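Local coordinates for uncharacterized protein (Acinetobacter baumannii, PDB 4PUX) that is of unknown function but adopts a beta-barrel fold of the DUF3237 family, at residues 56-61 against 78-83. Sequence-based numbering, arbitrary orientation.
Sequences RILNNG and RYLLET. With EDO (1,2-ethanediol), chain B; EDO (1,2-ethanediol), chain D.
The edge of the Arg56 guanidinium meets Glu82 OE1, which lies close to its plane, and Leu58 CD2 sits over one face, to one side of its centre. Arg56 NE and NH2 both donate to Glu82 OE1, at 3.0 and 3.1 Å, as a salt bridge. The guanidinium and carboxylate planes are 32° apart. The two side chains run side by side. Glu82 CG is anti to the backbone N (chi1 -179°), and this stretched form carries OE1 out along the extended Arg56 chain to its NE and NH2. A 1,2-ethanediol, likely a crystallisation additive, adds a weak bond to OE1. The Tyr79 ring is approached obliquely by Ile57 CG2, 3.9 Å from CD2. Its hydroxyl bonds to Tyr154 OH and to a second 1,2-ethanediol.

The two segments belong to an antiparallel hairpin, strands 54-67 and 73-83, in the wall of the beta-barrel. Arg56 and Glu82 form a hydrogen-bonded pair, with Glu82 N 2.8 Å from Arg56 O. Ile57 and Leu81 form the next, non-hydrogen-bonded pair. Ile57 CG1 lies 3.8 Å from Leu81 CD2, on the buried face with Val20 and Phe18 of strand 12-21. Leu58 N donates a nearly straight hydrogen bond to Leu80 O, 3.0 Å, and Leu58 CD1 touches Leu80 CD2 across the strands. Beyond Leu58 the register slips by two residues, so that Gly61 faces Tyr79. A water here accepts from Leu80 N and lies within bonding distance of Leu58 O and Asn60 O. Asn60 ND2 packs against Leu80 CB, and Gly61 CA makes a C-H...O contact with Arg78 O at 3.1 Å.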
loop_
_atom_site.group_PDB
_atom_site.type_symbol
_atom_site.label_atom_id
_atom_site.label_comp_id
_atom_site.label_asym_id
_atom_site.label_seq_id
_atom_site.Cartn_x
_atom_site.Cartn_y
_atom_site.Cartn_z
ATOM N N ARG A 56 -10.262 -10.212 6.391
ATOM C CA ARG A 56 -10.721 -9.628 5.132
ATOM C C ARG A 56 -10.765 -8.095 5.202
ATOM O O ARG A 56 -10.826 -7.480 6.295
ATOM C CB ARG A 56 -12.089 -10.176 4.701
ATOM C CG ARG A 56 -13.268 -9.720 5.523
ATOM C CD ARG A 56 -14.550 -10.430 5.058
ATOM N NE ARG A 56 -15.693 -9.986 5.859
ATOM C CZ ARG A 56 -16.892 -9.668 5.412
ATOM N NH1 ARG A 56 -17.215 -9.865 4.141
ATOM N NH2 ARG A 56 -17.827 -9.247 6.280
ATOM N N ILE A 57 -10.689 -7.496 4.025
ATOM C CA ILE A 57 -10.842 -6.070 3.849
ATOM C C ILE A 57 -12.304 -5.823 3.532
ATOM O O ILE A 57 -12.875 -6.467 2.666
ATOM C CB ILE A 57 -9.897 -5.541 2.722
ATOM C CG1 ILE A 57 -8.435 -5.752 3.129
ATOM C CG2 ILE A 57 -10.162 -4.079 2.357
ATOM C CD1 ILE A 57 -7.453 -5.650 1.977
ATOM N N LEU A 58 -12.875 -4.812 4.180
ATOM C CA LEU A 58 -14.296 -4.471 3.987
ATOM C C LEU A 58 -14.471 -3.539 2.761
ATOM O O LEU A 58 -13.484 -3.028 2.200
ATOM C CB LEU A 58 -14.887 -3.878 5.288
ATOM C CG LEU A 58 -14.799 -4.800 6.498
ATOM C CD1 LEU A 58 -15.467 -4.114 7.702
ATOM C CD2 LEU A 58 -15.468 -6.165 6.241
ATOM N N ASN A 59 -15.724 -3.291 2.356
ATOM C CA ASN A 59 -16.022 -2.368 1.273
ATOM C C ASN A 59 -16.135 -0.946 1.860
ATOM O O ASN A 59 -17.198 -0.500 2.269
ATOM C CB ASN A 59 -17.300 -2.803 0.536
ATOM C CG ASN A 59 -17.559 -1.982 -0.710
ATOM O OD1 ASN A 59 -16.831 -1.044 -1.020
ATOM N ND2 ASN A 59 -18.576 -2.344 -1.435
ATOM N N ASN A 60 -14.997 -0.245 1.877
ATOM C CA ASN A 60 -14.858 1.068 2.500
ATOM C C ASN A 60 -13.545 1.712 2.038
ATOM O O ASN A 60 -12.472 1.037 1.955
ATOM C CB ASN A 60 -14.810 0.951 4.025
ATOM C CG ASN A 60 -14.449 2.279 4.708
ATOM O OD1 ASN A 60 -15.252 3.243 4.793
ATOM N ND2 ASN A 60 -13.266 2.341 5.181
ATOM N N GLY A 61 -13.606 2.999 1.799
ATOM C CA GLY A 61 -12.420 3.773 1.523
ATOM C C GLY A 61 -11.875 3.659 0.145
ATOM O O GLY A 61 -12.570 3.235 -0.810
ATOM N N ARG A 78 -7.257 5.329 2.994
ATOM C CA ARG A 78 -8.001 4.974 4.239
ATOM C C ARG A 78 -8.867 3.754 3.909
ATOM O O ARG A 78 -9.616 3.809 2.933
ATOM C CB ARG A 78 -8.897 6.114 4.714
ATOM C CG ARG A 78 -8.141 7.362 5.077
ATOM C CD ARG A 78 -9.048 8.467 5.653
ATOM N NE ARG A 78 -8.255 9.666 5.959
ATOM C CZ ARG A 78 -8.755 10.795 6.477
ATOM N NH1 ARG A 78 -10.076 10.924 6.656
ATOM N NH2 ARG A 78 -7.937 11.812 6.776
ATOM N N TYR A 79 -8.751 2.667 4.664
ATOM C CA TYR A 79 -9.594 1.502 4.538
ATOM C C TYR A 79 -9.716 0.735 5.828
ATOM O O TYR A 79 -9.271 1.232 6.900
ATOM C CB TYR A 79 -9.215 0.661 3.326
ATOM C CG TYR A 79 -7.803 0.105 3.157
ATOM C CD1 TYR A 79 -6.728 0.921 2.819
ATOM C CD2 TYR A 79 -7.596 -1.277 3.105
ATOM C CE1 TYR A 79 -5.480 0.387 2.505
ATOM C CE2 TYR A 79 -6.369 -1.816 2.797
ATOM C CZ TYR A 79 -5.325 -1.007 2.438
ATOM O OH TYR A 79 -4.126 -1.569 2.055
ATOM N N LEU A 80 -10.382 -0.434 5.797
ATOM C CA LEU A 80 -10.905 -1.067 7.024
ATOM C C LEU A 80 -10.784 -2.586 6.992
ATOM O O LEU A 80 -11.182 -3.212 6.008
ATOM C CB LEU A 80 -12.334 -0.609 7.276
ATOM C CG LEU A 80 -13.019 -1.076 8.544
ATOM C CD1 LEU A 80 -12.264 -0.589 9.796
ATOM C CD2 LEU A 80 -14.448 -0.548 8.584
ATOM N N LEU A 81 -10.114 -3.134 8.002
ATOM C CA LEU A 81 -9.865 -4.580 8.140
ATOM C C LEU A 81 -10.831 -5.193 9.149
ATOM O O LEU A 81 -11.104 -4.574 10.214
ATOM C CB LEU A 81 -8.438 -4.833 8.613
ATOM C CG LEU A 81 -7.310 -4.052 7.922
ATOM C CD1 LEU A 81 -5.964 -4.453 8.471
ATOM C CD2 LEU A 81 -7.380 -4.222 6.397
ATOM N N GLU A 82 -11.255 -6.414 8.879
ATOM C CA GLU A 82 -12.009 -7.254 9.817
ATOM C C GLU A 82 -11.243 -8.565 9.994
ATOM O O GLU A 82 -11.104 -9.343 9.062
ATOM C CB GLU A 82 -13.442 -7.518 9.365
ATOM C CG GLU A 82 -14.241 -8.380 10.349
ATOM C CD GLU A 82 -15.641 -8.787 9.877
ATOM O OE1 GLU A 82 -15.816 -9.090 8.694
ATOM O OE2 GLU A 82 -16.559 -8.946 10.736
ATOM N N THR A 83 -10.681 -8.782 11.195
ATOM C CA THR A 83 -9.939 -10.008 11.412
ATOM C C THR A 83 -10.873 -11.225 11.461
ATOM O O THR A 83 -12.092 -11.106 11.661
ATOM C CB THR A 83 -9.101 -9.974 12.750
ATOM O OG1 THR A 83 -10.001 -9.957 13.872
ATOM C CG2 THR A 83 -8.177 -8.778 12.722
HETATM C C1 EDO B . -13.252 -12.495 8.097
HETATM O O1 EDO B . -14.597 -11.991 7.938
HETATM C C2 EDO B . -13.208 -13.985 7.691
HETATM O O2 EDO B . -11.902 -14.528 7.983
HETATM C C1 EDO D . -1.296 0.771 -0.597
HETATM O O1 EDO D . -1.582 1.560 -1.629
HETATM C C2 EDO D . -2.517 0.340 0.187
HETATM O O2 EDO D . -3.456 -0.471 -0.491
HETATM O O HOH W 1 -11.966 -1.164 3.527
HETATM O O HOH W 2 -11.325 3.394 6.818
#